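Local coordinates for protein ornithine carbamoyltransferase, anabolic (Campylobacter jejuni subsp. jejuni, PDB 3TPF) that catalyses the transfer of the carbamoyl group from carbamoyl phosphate to L-ornithine, giving L-citrulline for arginine biosynthesis, at residues Y268-S271 against E272-E276. Residues are numbered along the deposited sequence; the frame is centred on the assembly and turned at random.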
ATOM      1  N   TYR B 268      22.744  24.094  -4.921  1.00 64.77           N
ATOM      2  CA  TYR B 268      22.184  24.414  -6.228  1.00 65.14           C
ATOM      3  C   TYR B 268      21.195  25.572  -6.096  1.00 63.85           C
ATOM      4  O   TYR B 268      21.606  26.722  -5.890  1.00 65.69           O
ATOM      5  CB  TYR B 268      21.546  23.179  -6.852  1.00 63.66           C
ATOM      6  CG  TYR B 268      22.530  22.102  -7.021  1.00 66.15           C
ATOM      7  CD1 TYR B 268      22.697  21.138  -6.051  1.00 64.99           C
ATOM      8  CD2 TYR B 268      23.420  22.112  -8.115  1.00 70.27           C
ATOM      9  CE1 TYR B 268      23.684  20.173  -6.180  1.00 68.12           C
ATOM     10  CE2 TYR B 268      24.406  21.153  -8.246  1.00 73.08           C
ATOM     11  CZ  TYR B 268      24.528  20.183  -7.286  1.00 71.97           C
ATOM     12  OH  TYR B 268      25.487  19.223  -7.409  1.00 75.35           O
ATOM     13  N   GLU B 269      19.901  25.287  -6.149  1.00 61.05           N
ATOM     14  CA  GLU B 269      18.924  26.366  -6.097  1.00 59.60           C
ATOM     15  C   GLU B 269      18.919  27.078  -4.747  1.00 58.00           C
ATOM     16  O   GLU B 269      18.420  28.179  -4.610  1.00 57.69           O
ATOM     17  CB  GLU B 269      17.522  25.861  -6.405  1.00 57.38           C
ATOM     18  CG  GLU B 269      16.881  25.027  -5.319  1.00 55.05           C
ATOM     19  CD  GLU B 269      17.236  23.544  -5.358  1.00 56.44           C
ATOM     20  OE1 GLU B 269      17.985  23.070  -6.276  1.00 58.47           O
ATOM     21  OE2 GLU B 269      16.715  22.844  -4.426  1.00 55.41           O
ATOM     22  N   VAL B 270      19.481  26.445  -3.754  1.00 57.12           N
ATOM     23  CA  VAL B 270      19.511  27.038  -2.455  1.00 56.24           C
ATOM     24  C   VAL B 270      20.776  26.625  -1.707  1.00 58.35           C
ATOM     25  O   VAL B 270      21.237  25.479  -1.839  1.00 60.20           O
ATOM     26  CB  VAL B 270      18.242  26.657  -1.673  1.00 52.77           C
ATOM     27  CG1 VAL B 270      18.322  25.235  -1.165  1.00 51.62           C
ATOM     28  CG2 VAL B 270      18.066  27.590  -0.505  1.00 52.23           C
ATOM     29  N   SER B 271      21.357  27.552  -0.953  1.00 59.13           N
ATOM     30  CA  SER B 271      22.516  27.235  -0.123  1.00 60.81           C
ATOM     31  C   SER B 271      22.073  26.525   1.160  1.00 58.94           C
ATOM     32  O   SER B 271      21.016  26.768   1.691  1.00 55.56           O
ATOM     33  CB  SER B 271      23.281  28.482   0.229  1.00 62.80           C
ATOM     34  OG  SER B 271      22.600  29.215   1.216  1.00 61.45           O
ATOM     35  N   GLU B 272      22.959  25.695   1.671  1.00 61.97           N
ATOM     36  CA  GLU B 272      22.761  24.974   2.928  1.00 62.22           C
ATOM     37  C   GLU B 272      22.454  25.941   4.073  1.00 61.58           C
ATOM     38  O   GLU B 272      21.484  25.782   4.799  1.00 58.50           O
ATOM     39  CB  GLU B 272      23.999  24.163   3.286  1.00 66.57           C
ATOM     40  CG  GLU B 272      23.754  23.111   4.361  1.00 68.60           C
ATOM     41  CD  GLU B 272      24.050  23.564   5.800  1.00 71.43           C
ATOM     42  OE1 GLU B 272      24.840  24.520   5.955  1.00 77.16           O
ATOM     43  OE2 GLU B 272      23.558  22.905   6.769  1.00 71.17           O
ATOM     44  N   GLU B 273      23.280  26.985   4.171  1.00 64.53           N
ATOM     45  CA  GLU B 273      23.162  27.985   5.245  1.00 65.06           C
ATOM     46  C   GLU B 273      21.756  28.549   5.243  1.00 60.16           C
ATOM     47  O   GLU B 273      21.047  28.430   6.225  1.00 58.72           O
ATOM     48  CB  GLU B 273      24.265  29.124   5.206  1.00 71.48           C
ATOM     49  CG  GLU B 273      24.616  29.640   6.658  1.00 75.13           C
ATOM     50  CD  GLU B 273      25.111  31.111   6.824  1.00 79.75           C
ATOM     51  OE1 GLU B 273      24.557  32.043   6.136  1.00 79.74           O
ATOM     52  OE2 GLU B 273      26.037  31.330   7.691  1.00 82.63           O
ATOM     53  N   ILE B 274      21.338  29.057   4.095  1.00 57.78           N
ATOM     54  CA  ILE B 274      20.085  29.759   3.968  1.00 54.93           C
ATOM     55  C   ILE B 274      18.874  28.857   4.138  1.00 51.46           C
ATOM     56  O   ILE B 274      17.845  29.240   4.696  1.00 49.73           O
ATOM     57  CB  ILE B 274      19.995  30.540   2.634  1.00 55.25           C
ATOM     58  CG1 ILE B 274      19.208  31.817   2.859  1.00 54.69           C
ATOM     59  CG2 ILE B 274      19.353  29.739   1.528  1.00 53.66           C
ATOM     60  CD1 ILE B 274      19.901  32.707   3.862  1.00 56.25           C
ATOM     61  N   PHE B 275      19.016  27.655   3.642  1.00 50.90           N
ATOM     62  CA  PHE B 275      17.957  26.660   3.738  1.00 48.23           C
ATOM     63  C   PHE B 275      17.705  26.333   5.187  1.00 47.17           C
ATOM     64  O   PHE B 275      16.590  26.449   5.671  1.00 44.75           O
ATOM     65  CB  PHE B 275      18.343  25.389   3.010  1.00 48.76           C
ATOM     66  CG  PHE B 275      17.300  24.313   3.066  1.00 46.64           C
ATOM     67  CD1 PHE B 275      17.354  23.345   4.018  1.00 46.64           C
ATOM     68  CD2 PHE B 275      16.264  24.274   2.151  1.00 45.38           C
ATOM     69  CE1 PHE B 275      16.374  22.339   4.085  1.00 45.05           C
ATOM     70  CE2 PHE B 275      15.254  23.291   2.231  1.00 43.67           C
ATOM     71  CZ  PHE B 275      15.318  22.312   3.197  1.00 43.21           C
ATOM     72  N   GLU B 276      18.766  25.983   5.880  1.00 49.03           N
ATOM     73  CA  GLU B 276      18.654  25.718   7.312  1.00 49.54           C
ATOM     74  C   GLU B 276      18.214  26.958   8.121  1.00 50.31           C
ATOM     75  O   GLU B 276      17.447  26.858   9.103  1.00 49.10           O
ATOM     76  CB  GLU B 276      19.912  25.133   7.883  1.00 51.75           C
ATOM     77  CG  GLU B 276      20.135  23.670   7.485  1.00 52.02           C
ATOM     78  CD  GLU B 276      19.051  22.735   8.027  1.00 50.70           C
ATOM     79  OE1 GLU B 276      18.434  23.039   9.102  1.00 49.94           O
ATOM     80  OE2 GLU B 276      18.847  21.661   7.415  1.00 50.82           O
TER
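With chi1 at 75°, Ser271 holds OG between its own backbone N and carbonyl carbon, turned toward the first turn of the helix that starts at Glu272. Ser271 is the N-cap of this short helix. Its OG accepts the amide hydrogen of Ile274, with OG 3.1 Å from Ile274 N and an N-H...O angle of 158°. In a helix the first-turn amides lack a carbonyl of a preceding turn, and the serine side chain stands in for one at Ile274. The carbonyl of the same serine opens the regular helical pattern: Phe275 N donates to Ser271 O at 2.9 Å. One residue therefore grips two successive amides, one through its side chain and one through its backbone.

Val270, just before the cap, sends one methyl group to Ile274 and the other to Phe275. CG2 lies anti to the backbone N and meets CG2 of Ile274. CG1 approaches the ring of Phe275 obliquely, with CD2 as the nearest ring atom. Val270 and Ile274 both also rest on Leu258 of strand 257-260, an outermost strand, within this chain, of the five-stranded parallel sheet in the Rossmann-like Asp/Orn-binding domain.

The Phe275 side chain packs on Ile282 and Phe283 of helix 279-302 and comes within about 4 Å of that of Leu262, a predicted carbamoyl phosphate-binding residue. Glu276 OE2 forms salt bridges with Arg266 of its own chain and, across the subunit interface, with Lys82 and Arg86 of a neighbouring subunit. Back at the cap, Phe275 CB lies 3.3 Å from Ser271 O.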